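Local structure of anti-restriction endonuclease (Enterobacteria phage T4, 3WX4) at residues D16-E19 and K20-K23; S31-N34 and E35-E39; K69-D72 and D73-T77; I80-D84 and Y85-D89. The protein mimics DNA, inhibits DNA binding by the bacterial histone-like protein H-NS, and blocks the host McrA restriction endonuclease, helping the phage evade host defence. All blocks are in the same frame, centred on the assembly; numbering follows the deposited sequence.

Contact 1 (D16-E19 and K20-K23); sequences DILE and KLYK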
loop_
_atom_site.group_PDB
_atom_site.type_symbol
_atom_site.label_atom_id
_atom_site.label_comp_id
_atom_site.label_asym_id
_atom_site.label_seq_id
_atom_site.Cartn_x
_atom_site.Cartn_y
_atom_site.Cartn_z
ATOM N N ASP A 16 -4.921 15.806 -14.490
ATOM C CA ASP A 16 -5.719 16.555 -15.464
ATOM C C ASP A 16 -6.222 15.796 -16.717
ATOM O O ASP A 16 -7.423 15.861 -17.056
ATOM C CB ASP A 16 -4.931 17.767 -15.969
ATOM C CG ASP A 16 -4.578 18.790 -14.839
ATOM O OD1 ASP A 16 -5.165 18.772 -13.707
ATOM O OD2 ASP A 16 -3.697 19.646 -15.137
ATOM N N ILE A 17 -5.321 15.120 -17.431
ATOM C CA ILE A 17 -5.751 14.462 -18.645
ATOM C C ILE A 17 -6.797 13.362 -18.376
ATOM O O ILE A 17 -7.646 13.097 -19.243
ATOM C CB ILE A 17 -4.566 13.903 -19.459
ATOM C CG1 ILE A 17 -4.998 13.739 -20.898
ATOM C CG2 ILE A 17 -4.063 12.551 -18.894
ATOM C CD1 ILE A 17 -3.821 13.560 -21.906
ATOM N N LEU A 18 -6.758 12.758 -17.188
ATOM C CA LEU A 18 -7.753 11.691 -16.878
ATOM C C LEU A 18 -9.058 12.333 -16.510
ATOM O O LEU A 18 -10.132 11.799 -16.862
ATOM C CB LEU A 18 -7.306 10.772 -15.726
ATOM C CG LEU A 18 -6.318 9.688 -16.209
ATOM C CD1 LEU A 18 -5.694 9.001 -14.953
ATOM C CD2 LEU A 18 -7.017 8.649 -17.161
ATOM N N GLU A 19 -8.990 13.463 -15.779
ATOM C CA GLU A 19 -10.231 14.162 -15.445
ATOM C C GLU A 19 -10.916 14.590 -16.758
ATOM O O GLU A 19 -12.137 14.462 -16.902
ATOM C CB GLU A 19 -9.970 15.416 -14.611
ATOM C CG GLU A 19 -11.224 16.255 -14.387
ATOM C CD GLU A 19 -10.958 17.490 -13.540
ATOM O OE1 GLU A 19 -9.958 18.196 -13.883
ATOM O OE2 GLU A 19 -11.726 17.733 -12.577
ATOM N N LYS A 20 -10.153 15.095 -17.722
ATOM C CA LYS A 20 -10.752 15.483 -18.978
ATOM C C LYS A 20 -11.312 14.281 -19.755
ATOM O O LYS A 20 -12.317 14.426 -20.463
ATOM C CB LYS A 20 -9.751 16.211 -19.867
ATOM C CG LYS A 20 -9.655 17.663 -19.547
ATOM C CD LYS A 20 -8.417 18.269 -20.199
ATOM C CE LYS A 20 -8.612 19.777 -20.391
ATOM N NZ LYS A 20 -9.728 20.081 -21.405
ATOM N N LEU A 21 -10.618 13.137 -19.705
ATOM C CA LEU A 21 -11.126 11.953 -20.404
ATOM C C LEU A 21 -12.480 11.540 -19.796
ATOM O O LEU A 21 -13.432 11.158 -20.527
ATOM C CB LEU A 21 -10.137 10.787 -20.271
ATOM C CG LEU A 21 -10.607 9.522 -21.026
ATOM C CD1 LEU A 21 -10.567 9.792 -22.497
ATOM C CD2 LEU A 21 -9.727 8.336 -20.665
ATOM N N TYR A 22 -12.576 11.596 -18.476
ATOM C CA TYR A 22 -13.817 11.245 -17.813
ATOM C C TYR A 22 -14.981 12.095 -18.320
ATOM O O TYR A 22 -16.137 11.623 -18.443
ATOM C CB TYR A 22 -13.704 11.433 -16.297
ATOM C CG TYR A 22 -15.048 11.435 -15.590
ATOM C CD1 TYR A 22 -15.725 10.222 -15.276
ATOM C CD2 TYR A 22 -15.669 12.615 -15.261
ATOM C CE1 TYR A 22 -16.994 10.245 -14.659
ATOM C CE2 TYR A 22 -16.931 12.647 -14.633
ATOM C CZ TYR A 22 -17.595 11.456 -14.339
ATOM O OH TYR A 22 -18.867 11.485 -13.743
ATOM N N LYS A 23 -14.712 13.380 -18.549
ATOM C CA LYS A 23 -15.769 14.304 -19.001
ATOM C C LYS A 23 -16.293 13.994 -20.400
ATOM O O LYS A 23 -17.399 14.314 -20.726
ATOM C CB LYS A 23 -15.229 15.756 -18.999
ATOM C CG LYS A 23 -14.891 16.228 -17.558
ATOM C CD LYS A 23 -14.107 17.554 -17.545
ATOM C CE LYS A 23 -14.935 18.757 -17.949
ATOM N NZ LYS A 23 -14.043 19.955 -18.269
#
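Helix 16-24, the short helix that follows the long first strand, runs through about two turns here, and its i to i+4 hydrogen bonds join D16-E19 to K20-K23. K20 N gives a nearly straight bond to D16 O (2.9 Å, N-H...O 164°), and Y22 N reaches L18 O at the same 2.9 Å. Two bonds are less straight, each with an N-H...O angle of 148°: L21 N to I17 O, and K23 N to E19 O at 3.2 Å. Side chains follow the same four-residue step. K20 runs its aliphatic part past the carbonyl of D16, CB lying 3.7 Å from D16 O, before its chain bends near the amine. K23 does likewise over E19: its CG stands beside its own backbone N (chi1 -65°), which brings CG to 3.3 Å from E19 O. The ammonium does not complete a bridge, since K23 NZ stays 6.2 Å from E19 OE1; at that separation the opposite charges probably attract only weakly. On the apolar face, L18 and L21 meet by their methyls, CD2 to CD2 at 4.4 Å, a loose touch between two buried residues whose main packing is against other elements. L18 lies against I32 and L36 of helix 26-43 and F61 of strand 60-65, L21 against I32 and Y90, and I17 against F91 of helix 88-91, while the Y22 ring meets that of Y29 edge-to-face.

Contact 2 (S31-N34 and E35-E39); sequences SIVN and ELVEE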
loop_
_atom_site.group_PDB
_atom_site.type_symbol
_atom_site.label_atom_id
_atom_site.label_comp_id
_atom_site.label_asym_id
_atom_site.label_seq_id
_atom_site.Cartn_x
_atom_site.Cartn_y
_atom_site.Cartn_z
ATOM N N SER A 31 -12.418 2.148 -17.477
ATOM C CA SER A 31 -11.548 1.007 -17.861
ATOM C C SER A 31 -10.101 1.379 -17.603
ATOM O O SER A 31 -9.348 0.654 -16.930
ATOM C CB SER A 31 -11.645 0.707 -19.366
ATOM O OG SER A 31 -12.984 0.460 -19.726
ATOM N N ILE A 32 -9.691 2.532 -18.106
ATOM C CA ILE A 32 -8.278 2.880 -17.905
ATOM C C ILE A 32 -7.909 3.100 -16.461
ATOM O O ILE A 32 -6.883 2.596 -15.981
ATOM C CB ILE A 32 -7.912 4.125 -18.712
ATOM C CG1 ILE A 32 -7.956 3.775 -20.217
ATOM C CG2 ILE A 32 -6.577 4.670 -18.202
ATOM C CD1 ILE A 32 -7.902 4.976 -21.166
ATOM N N VAL A 33 -8.764 3.787 -15.708
ATOM C CA VAL A 33 -8.398 4.034 -14.350
ATOM C C VAL A 33 -8.314 2.770 -13.516
ATOM O O VAL A 33 -7.493 2.659 -12.578
ATOM C CB VAL A 33 -9.372 5.024 -13.725
ATOM C CG1 VAL A 33 -9.380 4.892 -12.265
ATOM C CG2 VAL A 33 -8.956 6.392 -14.132
ATOM N N ASN A 34 -9.145 1.790 -13.851
ATOM C CA ASN A 34 -9.085 0.593 -13.021
ATOM C C ASN A 34 -7.852 -0.300 -13.371
ATOM O O ASN A 34 -7.332 -0.979 -12.492
ATOM C CB ASN A 34 -10.437 -0.130 -13.080
ATOM C CG ASN A 34 -11.486 0.537 -12.135
ATOM O OD1 ASN A 34 -11.501 0.262 -10.901
ATOM N ND2 ASN A 34 -12.311 1.471 -12.685
ATOM N N GLU A 35 -7.409 -0.284 -14.631
ATOM C CA GLU A 35 -6.211 -1.030 -15.011
ATOM C C GLU A 35 -5.014 -0.272 -14.461
ATOM O O GLU A 35 -4.056 -0.879 -13.973
ATOM C CB GLU A 35 -6.063 -1.161 -16.516
ATOM C CG GLU A 35 -4.781 -1.897 -16.892
ATOM C CD GLU A 35 -4.541 -2.015 -18.397
ATOM O OE1 GLU A 35 -4.856 -3.088 -18.940
ATOM O OE2 GLU A 35 -4.031 -1.055 -19.063
ATOM N N LEU A 36 -5.089 1.062 -14.480
ATOM C CA LEU A 36 -3.995 1.866 -13.970
ATOM C C LEU A 36 -3.707 1.565 -12.501
ATOM O O LEU A 36 -2.538 1.304 -12.086
ATOM C CB LEU A 36 -4.296 3.358 -14.175
ATOM C CG LEU A 36 -3.337 4.346 -13.504
ATOM C CD1 LEU A 36 -1.993 4.288 -14.224
ATOM C CD2 LEU A 36 -3.924 5.796 -13.623
ATOM N N VAL A 37 -4.750 1.594 -11.692
ATOM C CA VAL A 37 -4.637 1.337 -10.270
ATOM C C VAL A 37 -4.180 -0.095 -10.029
ATOM O O VAL A 37 -3.371 -0.370 -9.155
ATOM C CB VAL A 37 -6.020 1.580 -9.577
ATOM C CG1 VAL A 37 -6.009 1.054 -8.161
ATOM C CG2 VAL A 37 -6.286 3.133 -9.557
ATOM N N GLU A 38 -4.688 -1.020 -10.814
ATOM C CA GLU A 38 -4.300 -2.405 -10.585
ATOM C C GLU A 38 -2.817 -2.618 -10.910
ATOM O O GLU A 38 -2.092 -3.254 -10.127
ATOM C CB GLU A 38 -5.152 -3.318 -11.448
ATOM C CG GLU A 38 -4.774 -4.778 -11.293
ATOM C CD GLU A 38 -5.704 -5.620 -12.102
ATOM O OE1 GLU A 38 -6.929 -5.565 -11.826
ATOM O OE2 GLU A 38 -5.213 -6.294 -13.036
ATOM N N GLU A 39 -2.374 -2.087 -12.045
ATOM C CA GLU A 39 -0.983 -2.243 -12.448
ATOM C C GLU A 39 -0.034 -1.522 -11.521
ATOM O O GLU A 39 1.054 -2.045 -11.259
ATOM C CB GLU A 39 -0.735 -1.800 -13.907
ATOM C CG GLU A 39 -1.221 -2.849 -14.916
ATOM C CD GLU A 39 -0.848 -2.543 -16.394
ATOM O OE1 GLU A 39 -1.256 -3.366 -17.284
ATOM O OE2 GLU A 39 -0.174 -1.494 -16.655
#
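V33 and V37, one turn apart on helix 26-43, form the close side of this contact. V37 N bonds to V33 O at 3.1 Å, and V37 CG2, set beside its own backbone N with CG1 anti to it (chi1 168°), comes to 3.3 Å from the same V33 O. The methyls themselves only brush, V33 CG1 to V37 CG2 being 4.5 Å; both valines also touch F61 of strand 60-65. Next to them L36 sets its CB 3.2 Å from I32 O, the acceptor of its own N-H, and I32 and L36 go on to pack against L18 of helix 16-24. The other side is polar and open to solvent. There E38 N reaches N34 O from 39° above the carbonyl plane, and the side chains of N34, E35 and E38 diverge without meeting one another. N34 ND2 turns back to bond H30 O, and S31 OG bonds N27 O, so S31 OG and N34 ND2 each use a carbonyl one turn earlier. E35 extends to Y85, whose OH is probably hydrogen-bonded to E35 OE2. Chemically the helix is thus two-faced: aliphatic groups fill the core, while the carboxylates of E35 and E38 add negative charge to the surface, consistent with a protein that imitates DNA.

Contact 3 (K69-D72 and D73-T77); sequences KNID and DVLKT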
loop_
_atom_site.group_PDB
_atom_site.type_symbol
_atom_site.label_atom_id
_atom_site.label_comp_id
_atom_site.label_asym_id
_atom_site.label_seq_id
_atom_site.Cartn_x
_atom_site.Cartn_y
_atom_site.Cartn_z
ATOM N N LYS A 69 9.145 6.737 1.749
ATOM C CA LYS A 69 9.011 6.839 0.306
ATOM C C LYS A 69 8.729 8.301 -0.004
ATOM O O LYS A 69 7.880 8.939 0.635
ATOM C CB LYS A 69 7.864 5.963 -0.241
ATOM C CG LYS A 69 7.652 6.123 -1.752
ATOM C CD LYS A 69 8.780 5.523 -2.625
ATOM C CE LYS A 69 8.542 5.715 -4.117
ATOM N NZ LYS A 69 9.371 4.838 -5.035
ATOM N N ASN A 70 9.440 8.812 -1.005
ATOM C CA ASN A 70 9.321 10.200 -1.442
ATOM C C ASN A 70 8.050 10.389 -2.289
ATOM O O ASN A 70 7.970 9.842 -3.374
ATOM C CB ASN A 70 10.528 10.545 -2.307
ATOM C CG ASN A 70 10.623 12.015 -2.596
ATOM O OD1 ASN A 70 9.611 12.731 -2.683
ATOM N ND2 ASN A 70 11.859 12.490 -2.759
ATOM N N ILE A 71 7.101 11.182 -1.824
ATOM C CA ILE A 71 5.865 11.370 -2.590
ATOM C C ILE A 71 6.155 11.785 -4.026
ATOM O O ILE A 71 5.568 11.250 -4.952
ATOM C CB ILE A 71 4.929 12.404 -1.922
ATOM C CG1 ILE A 71 3.564 12.464 -2.651
ATOM C CG2 ILE A 71 5.566 13.755 -1.967
ATOM C CD1 ILE A 71 2.916 11.100 -2.800
ATOM N N ASP A 72 7.099 12.702 -4.242
ATOM C CA ASP A 72 7.371 13.122 -5.616
ATOM C C ASP A 72 7.845 11.992 -6.511
ATOM O O ASP A 72 7.578 11.997 -7.734
ATOM C CB ASP A 72 8.330 14.309 -5.614
ATOM C CG ASP A 72 7.757 15.473 -4.833
ATOM O OD1 ASP A 72 6.608 15.877 -5.142
ATOM O OD2 ASP A 72 8.415 15.971 -3.886
ATOM N N ASP A 73 8.534 11.005 -5.944
ATOM C CA ASP A 73 8.915 9.880 -6.791
ATOM C C ASP A 73 7.658 9.068 -7.175
ATOM O O ASP A 73 7.582 8.509 -8.288
ATOM C CB ASP A 73 9.906 8.946 -6.093
ATOM C CG ASP A 73 11.287 9.614 -5.883
ATOM O OD1 ASP A 73 11.722 10.369 -6.800
ATOM O OD2 ASP A 73 11.896 9.377 -4.810
ATOM N N VAL A 74 6.715 8.975 -6.244
ATOM C CA VAL A 74 5.489 8.234 -6.511
ATOM C C VAL A 74 4.743 8.907 -7.669
ATOM O O VAL A 74 4.268 8.232 -8.575
ATOM C CB VAL A 74 4.535 8.179 -5.276
ATOM C CG1 VAL A 74 3.196 7.481 -5.689
ATOM C CG2 VAL A 74 5.206 7.384 -4.089
ATOM N N LEU A 75 4.673 10.231 -7.665
ATOM C CA LEU A 75 3.957 10.906 -8.736
ATOM C C LEU A 75 4.602 10.664 -10.079
ATOM O O LEU A 75 3.924 10.527 -11.067
ATOM C CB LEU A 75 3.832 12.399 -8.432
ATOM C CG LEU A 75 3.177 12.648 -7.051
ATOM C CD1 LEU A 75 3.072 14.153 -6.797
ATOM C CD2 LEU A 75 1.795 11.999 -6.959
ATOM N N LYS A 76 5.932 10.583 -10.130
ATOM C CA LYS A 76 6.594 10.371 -11.388
ATOM C C LYS A 76 6.240 9.009 -11.920
ATOM O O LYS A 76 6.071 8.822 -13.127
ATOM C CB LYS A 76 8.125 10.421 -11.231
ATOM C CG LYS A 76 8.768 11.791 -11.358
ATOM C CD LYS A 76 10.316 11.582 -11.317
ATOM C CE LYS A 76 11.114 12.895 -11.448
ATOM N NZ LYS A 76 12.613 12.618 -11.327
ATOM N N THR A 77 6.195 8.033 -11.022
ATOM C CA THR A 77 5.887 6.681 -11.427
ATOM C C THR A 77 4.437 6.652 -11.967
ATOM O O THR A 77 4.163 6.072 -13.010
ATOM C CB THR A 77 6.016 5.725 -10.237
ATOM O OG1 THR A 77 7.377 5.712 -9.784
ATOM C CG2 THR A 77 5.633 4.275 -10.647
HETATM O O HOH W 1 7.649 5.303 -7.060
HETATM O O HOH W 2 11.821 7.537 -2.154
#
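This is an N-terminal helix cap at the surface, where the loop K69-N70 runs into the first turns of helix 71-84. N70 and D73 meet across it at about a right angle, their amide and carboxylate planes 57° apart. D73 OD2 comes to 3.1 Å from N70 CB, its nearest atom there, with the amide farther off. A water links the two further, accepting from N70 N and donating to D73 OD2. N70 OD1 instead takes the N-H of D72 (3.0 Å), with the donor tilted 34° from the amide carbonyl plane. N70 therefore stands at the N-cap, its side chain answering an N-H of the first turn that has no preceding helical carbonyl. The regular ladder starts at once: V74 N bonds N70 O at 3.3 Å, in the carbonyl plane, and L75 N bonds I71 O at 3.0 Å. K69 lies across the helix start, its chain bent at chi2 (70°) and then extended, so that CG rests 3.6 Å from V74 CG2 and CE 4.0 Å from D73 CB. Its amine passes D73 and makes a salt bridge with D46; it also gives a hydrogen bond to a second water, 2.7 Å from NZ, which is hydrogen-bonded in turn to T77 OG1. Beneath the cap, I71 CD1 touches V74 CB and, more loosely, L75 CD2. I71 and V74 face V63 of strand 60-65, L75 faces F13 of strand 2-14, and I2 of the second subunit packs on both I71 and L75.

Contact 4 (I80-D84 and Y85-D89); sequences IYVHD and YEIED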
loop_
_atom_site.group_PDB
_atom_site.type_symbol
_atom_site.label_atom_id
_atom_site.label_comp_id
_atom_site.label_asym_id
_atom_site.label_seq_id
_atom_site.Cartn_x
_atom_site.Cartn_y
_atom_site.Cartn_z
ATOM N N ILE A 80 4.283 8.080 -15.435
ATOM C CA ILE A 80 4.841 7.228 -16.492
ATOM C C ILE A 80 3.762 6.252 -16.987
ATOM O O ILE A 80 3.604 6.015 -18.182
ATOM C CB ILE A 80 6.071 6.411 -15.972
ATOM C CG1 ILE A 80 7.312 7.319 -15.973
ATOM C CG2 ILE A 80 6.323 5.204 -16.864
ATOM C CD1 ILE A 80 8.443 6.849 -15.025
ATOM N N TYR A 81 3.046 5.649 -16.047
ATOM C CA TYR A 81 1.976 4.717 -16.417
ATOM C C TYR A 81 0.869 5.457 -17.139
ATOM O O TYR A 81 0.359 4.963 -18.121
ATOM C CB TYR A 81 1.400 4.050 -15.170
ATOM C CG TYR A 81 2.288 2.972 -14.626
ATOM C CD1 TYR A 81 1.976 1.627 -14.820
ATOM C CD2 TYR A 81 3.415 3.295 -13.861
ATOM C CE1 TYR A 81 2.757 0.608 -14.248
ATOM C CE2 TYR A 81 4.202 2.304 -13.291
ATOM C CZ TYR A 81 3.869 0.963 -13.481
ATOM O OH TYR A 81 4.611 -0.018 -12.868
ATOM N N VAL A 82 0.506 6.646 -16.661
ATOM C CA VAL A 82 -0.564 7.421 -17.325
ATOM C C VAL A 82 -0.182 7.774 -18.770
ATOM O O VAL A 82 -0.962 7.554 -19.717
ATOM C CB VAL A 82 -0.919 8.741 -16.517
ATOM C CG1 VAL A 82 -1.874 9.673 -17.382
ATOM C CG2 VAL A 82 -1.536 8.374 -15.176
ATOM N N HIS A 83 1.042 8.282 -18.969
ATOM C CA HIS A 83 1.449 8.663 -20.328
ATOM C C HIS A 83 1.410 7.507 -21.278
ATOM O O HIS A 83 1.197 7.674 -22.494
ATOM C CB HIS A 83 2.848 9.272 -20.330
ATOM C CG HIS A 83 2.913 10.571 -19.608
ATOM N ND1 HIS A 83 2.027 11.598 -19.867
ATOM C CD2 HIS A 83 3.738 11.014 -18.629
ATOM C CE1 HIS A 83 2.306 12.619 -19.070
ATOM N NE2 HIS A 83 3.336 12.292 -18.311
ATOM N N ASP A 84 1.621 6.313 -20.748
ATOM C CA ASP A 84 1.611 5.165 -21.623
ATOM C C ASP A 84 0.270 4.939 -22.332
ATOM O O ASP A 84 0.255 4.356 -23.408
ATOM C CB ASP A 84 2.004 3.910 -20.858
ATOM C CG ASP A 84 2.299 2.751 -21.800
ATOM O OD1 ASP A 84 3.214 2.930 -22.649
ATOM O OD2 ASP A 84 1.619 1.692 -21.721
ATOM N N TYR A 85 -0.856 5.381 -21.745
ATOM C CA TYR A 85 -2.144 5.217 -22.438
ATOM C C TYR A 85 -2.301 6.208 -23.602
ATOM O O TYR A 85 -3.205 6.073 -24.434
ATOM C CB TYR A 85 -3.310 5.409 -21.468
ATOM C CG TYR A 85 -3.437 4.278 -20.490
ATOM C CD1 TYR A 85 -4.115 3.101 -20.848
ATOM C CD2 TYR A 85 -2.833 4.344 -19.243
ATOM C CE1 TYR A 85 -4.179 2.025 -19.986
ATOM C CE2 TYR A 85 -2.887 3.247 -18.347
ATOM C CZ TYR A 85 -3.567 2.088 -18.740
ATOM O OH TYR A 85 -3.600 0.983 -17.900
ATOM N N GLU A 86 -1.449 7.220 -23.669
ATOM C CA GLU A 86 -1.542 8.188 -24.772
ATOM C C GLU A 86 -2.982 8.670 -24.904
ATOM O O GLU A 86 -3.595 8.588 -25.971
ATOM C CB GLU A 86 -1.103 7.541 -26.089
ATOM C CG GLU A 86 0.372 7.119 -26.119
ATOM C CD GLU A 86 0.752 6.449 -27.445
ATOM O OE1 GLU A 86 0.523 5.224 -27.611
ATOM O OE2 GLU A 86 1.260 7.170 -28.334
ATOM N N ILE A 87 -3.502 9.163 -23.793
ATOM C CA ILE A 87 -4.868 9.643 -23.748
ATOM C C ILE A 87 -5.114 10.855 -24.676
ATOM O O ILE A 87 -6.233 11.084 -25.110
ATOM C CB ILE A 87 -5.229 9.932 -22.321
ATOM C CG1 ILE A 87 -5.034 8.627 -21.505
ATOM C CG2 ILE A 87 -6.747 10.368 -22.261
ATOM C CD1 ILE A 87 -5.023 8.796 -20.015
ATOM N N GLU A 88 -4.053 11.603 -24.992
ATOM C CA GLU A 88 -4.167 12.741 -25.909
ATOM C C GLU A 88 -4.865 12.291 -27.204
ATOM O O GLU A 88 -5.604 13.040 -27.806
ATOM C CB GLU A 88 -2.764 13.278 -26.266
ATOM C CG GLU A 88 -2.064 13.960 -25.093
ATOM C CD GLU A 88 -1.327 12.985 -24.167
ATOM O OE1 GLU A 88 -1.138 11.784 -24.537
ATOM O OE2 GLU A 88 -0.931 13.447 -23.066
ATOM N N ASP A 89 -4.588 11.069 -27.642
ATOM C CA ASP A 89 -5.179 10.540 -28.853
ATOM C C ASP A 89 -6.704 10.723 -28.912
ATOM O O ASP A 89 -7.263 11.085 -29.950
ATOM C CB ASP A 89 -4.914 9.032 -28.974
ATOM C CG ASP A 89 -3.460 8.692 -29.376
ATOM O OD1 ASP A 89 -2.588 9.590 -29.409
ATOM O OD2 ASP A 89 -3.196 7.493 -29.641
HETATM O O HOH W 3 -1.784 9.542 -21.627
HETATM O O HOH W 4 -0.519 11.903 -21.000
#
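Y85 leans back over the last turn of helix 71-84, and its side chain can be traced outward from the backbone. CB sits 3.6 Å from V82 O, the carbonyl that accepts the N-H of Y85 itself. With CG beside the backbone N (chi1 -71°), the ring is swung back along the helix: V82 O lies at its edge, in the ring plane, and CD2 comes to 3.4 Å from Y81 O. CE2 is also near Y81 O, at 3.7 Å, and the hydroxyl at the tip points to E35 of helix 26-43. Here the helix unwinds. Y85 N and E86 N bond back by three residues, to V82 O and H83 O, the latter at 2.9 Å with the donor 57° out of the carbonyl plane. E86 then takes a positive phi (50°), which breaks the helical course and sends the chain toward the short helix 88-91. Water bridges the change of direction: one molecule donates to V82 O and accepts from I87 N, and another joins H83 ND1 to E88, donating to OE2 at 2.6 Å and meeting the imidazole at its edge. On the buried side V82 CG1 touches I87 CD1 at 4.2 Å, both residues lying against I17 of helix 16-24, while the Y81 side chain packs on L36 and L40.

In the fold
From the N terminus the contacts come strictly in series, none nested or crossed, and each joins adjoining segments, so none closes a long loop. Contact 1 lies in helix 16-24 and contact 2 in helix 26-43, the next along the chain; L18 and L21 of contact 1 pack on I32, V33 and L36 of contact 2. Contact 3 opens helix 71-84 and contact 4 closes it, their centres about 18 Å apart. Contact 4 returns to both earlier helices, its I87 packing on L18 and L21 and its Y81 and V82 on L36. Contact 3 stands apart, about 7 Å from contact 2 at the nearest atoms, beside the sheet and the second subunit.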